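Local coordinates for endonuclease V (Homo sapiens, PDB 6OZE), which probably cleaves RNA at inosine sites as a metal-ion-dependent endoribonuclease of the RNase H-like superfamily, at residues D139-V145 / I201-M207. The protein carries 4 engineered substitutions. Residues are numbered along the deposited sequence; the frame is centred on the assembly and turned at random. Where two conformers were deposited one is given.
Sequences DLPCVGV and ISVGHRM
His-205 NE2 donates to Asp-139 OD1 over 3.3 Å, the carboxylate oxygen lying in the plane of the imidazole ring at its edge and the N-H pointing almost straight at it (161°). The same OD1 takes a weak, bent bond from Arg-206 NE at 3.5 Å, the long salt bridge of this corner. Pro-141 CD sits over the centre of the Arg-206 guanidinium, 3.7 Å above its plane. Replacing His-205 by an alanine would probably cost Asp-139 OD1 its straighter bond, the weaker one from Arg-206 NE remaining, and leave the amide of Val-21, which ND1 accepts, without its mate.

Inward from this corner, strands 142-146 and 199-205 pair antiparallel in the middle of the mixed sheet of the RNase H-like fold. A classic beta bulge interrupts them: Gly-204 N (2.9 Å) and His-205 N (3.1 Å) both give to Cys-142 O, from the same face of its carbonyl plane. Regular pairing resumes with Val-143 opposite Val-203, and at the next pair Gly-144 N binds Ser-202 O at 2.8 Å and Gly-144 O accepts from Ser-202 N. Beneath helix 209-218, Val-143 CG1, anti to its own N (chi1 176°), meets Ile-201 CG2 at 3.8 Å. Val-143 CG2 touches Met-207 SD, and Val-145 and Ile-201 lie side by side.

Farther out, Glu-26 pairs with Arg-206 NH1, which also bonds Thr-25, and helix 130-138 ends in a Schellman motif whose positive-phi residue is Asp-139. On its other side, strand 142-146 is hydrogen-bonded to strand 115-118.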
loop_
_atom_site.group_PDB
_atom_site.type_symbol
_atom_site.label_atom_id
_atom_site.label_comp_id
_atom_site.label_asym_id
_atom_site.label_seq_id
_atom_site.Cartn_x
_atom_site.Cartn_y
_atom_site.Cartn_z
ATOM N N ASP A 139 10.152 -9.316 -1.937
ATOM C CA ASP A 139 9.967 -10.400 -0.963
ATOM C C ASP A 139 9.850 -9.863 0.460
ATOM O O ASP A 139 10.462 -10.378 1.393
ATOM C CB ASP A 139 11.042 -11.474 -1.064
ATOM C CG ASP A 139 10.581 -12.802 -0.496
ATOM O OD1 ASP A 139 9.353 -13.065 -0.502
ATOM O OD2 ASP A 139 11.444 -13.575 -0.037
ATOM N N LEU A 140 9.081 -8.796 0.616
ATOM C CA LEU A 140 8.808 -8.249 1.929
ATOM C C LEU A 140 7.320 -8.354 2.218
ATOM O O LEU A 140 6.496 -8.236 1.307
ATOM C CB LEU A 140 9.198 -6.770 2.003
ATOM C CG LEU A 140 10.682 -6.407 2.027
ATOM C CD1 LEU A 140 10.831 -4.890 1.951
ATOM C CD2 LEU A 140 11.347 -6.967 3.284
ATOM N N PRO A 141 6.943 -8.581 3.472
ATOM C CA PRO A 141 5.540 -8.422 3.848
ATOM C C PRO A 141 5.050 -7.047 3.433
ATOM O O PRO A 141 5.713 -6.028 3.666
ATOM C CB PRO A 141 5.576 -8.567 5.373
ATOM C CG PRO A 141 6.763 -9.468 5.624
ATOM C CD PRO A 141 7.785 -8.998 4.609
ATOM N N CYS A 142 3.909 -7.013 2.742
ATOM C CA CYS A 142 3.363 -5.757 2.249
ATOM C C CYS A 142 1.857 -5.743 2.434
ATOM O O CYS A 142 1.191 -6.761 2.226
ATOM C CB CYS A 142 3.646 -5.551 0.756
ATOM S SG CYS A 142 5.311 -5.011 0.337
ATOM N N VAL A 143 1.341 -4.573 2.802
ATOM C CA VAL A 143 -0.084 -4.340 3.010
ATOM C C VAL A 143 -0.523 -3.227 2.068
ATOM O O VAL A 143 0.118 -2.165 2.011
ATOM C CB VAL A 143 -0.343 -3.916 4.461
ATOM C CG1 VAL A 143 -1.830 -3.572 4.665
ATOM C CG2 VAL A 143 0.113 -5.008 5.407
ATOM N N GLY A 144 -1.623 -3.455 1.356
ATOM C CA GLY A 144 -2.223 -2.401 0.564
ATOM C C GLY A 144 -3.158 -1.558 1.408
ATOM O O GLY A 144 -4.082 -2.087 2.042
ATOM N N VAL A 145 -2.907 -0.255 1.472
ATOM C CA VAL A 145 -3.738 0.692 2.209
ATOM C C VAL A 145 -4.292 1.667 1.186
ATOM O O VAL A 145 -3.560 2.529 0.681
ATOM C CB VAL A 145 -2.938 1.443 3.286
ATOM C CG1 VAL A 145 -3.833 2.432 4.041
ATOM C CG2 VAL A 145 -2.251 0.458 4.223
ATOM N N ILE A 201 -8.238 -1.965 3.136
ATOM C CA ILE A 201 -7.013 -2.705 3.409
ATOM C C ILE A 201 -7.062 -4.028 2.662
ATOM O O ILE A 201 -8.083 -4.720 2.686
ATOM C CB ILE A 201 -6.875 -2.974 4.920
ATOM C CG1 ILE A 201 -7.037 -1.673 5.728
ATOM C CG2 ILE A 201 -5.547 -3.700 5.212
ATOM C CD1 ILE A 201 -6.116 -0.564 5.303
ATOM N N SER A 202 -5.949 -4.395 2.016
ATOM C CA SER A 202 -5.888 -5.714 1.407
ATOM C C SER A 202 -4.472 -6.255 1.513
ATOM O O SER A 202 -3.513 -5.504 1.728
ATOM C CB SER A 202 -6.399 -5.694 -0.033
ATOM O OG SER A 202 -5.589 -4.829 -0.828
ATOM N N VAL A 203 -4.365 -7.582 1.424
ATOM C CA VAL A 203 -3.061 -8.230 1.500
ATOM C C VAL A 203 -2.258 -7.885 0.261
ATOM O O VAL A 203 -2.750 -8.003 -0.865
ATOM C CB VAL A 203 -3.224 -9.750 1.603
ATOM C CG1 VAL A 203 -1.877 -10.442 1.444
ATOM C CG2 VAL A 203 -3.885 -10.131 2.930
ATOM N N GLY A 204 -1.008 -7.482 0.468
ATOM C CA GLY A 204 -0.063 -7.432 -0.624
ATOM C C GLY A 204 0.668 -8.752 -0.751
ATOM O O GLY A 204 0.522 -9.466 -1.746
ATOM N N HIS A 205 1.444 -9.098 0.274
ATOM C CA HIS A 205 2.294 -10.283 0.210
ATOM C C HIS A 205 2.743 -10.613 1.621
ATOM O O HIS A 205 3.017 -9.709 2.415
ATOM C CB HIS A 205 3.526 -10.005 -0.665
ATOM C CG HIS A 205 4.461 -11.164 -0.816
ATOM N ND1 HIS A 205 4.063 -12.401 -1.280
ATOM C CD2 HIS A 205 5.804 -11.248 -0.639
ATOM C CE1 HIS A 205 5.112 -13.204 -1.349
ATOM N NE2 HIS A 205 6.183 -12.526 -0.975
ATOM N N ARG A 206 2.771 -11.909 1.940
ATOM C CA ARG A 206 3.347 -12.416 3.185
ATOM C C ARG A 206 2.684 -11.846 4.436
ATOM O O ARG A 206 3.345 -11.643 5.454
ATOM C CB ARG A 206 4.867 -12.240 3.235
ATOM C CG ARG A 206 5.614 -13.214 2.363
ATOM C CD ARG A 206 6.884 -13.655 3.049
ATOM N NE ARG A 206 8.025 -12.827 2.692
ATOM C CZ ARG A 206 8.983 -12.475 3.544
ATOM N NH1 ARG A 206 8.920 -12.862 4.810
ATOM N NH2 ARG A 206 9.997 -11.724 3.133
ATOM N N MET A 207 1.382 -11.578 4.370
ATOM C CA MET A 207 0.633 -11.261 5.579
ATOM C C MET A 207 -0.801 -11.731 5.397
ATOM O O MET A 207 -1.325 -11.761 4.284
ATOM C CB MET A 207 0.680 -9.756 5.875
ATOM C CG MET A 207 0.314 -9.395 7.329
ATOM S SD MET A 207 1.188 -7.884 7.808
ATOM C CE MET A 207 0.887 -7.835 9.578
#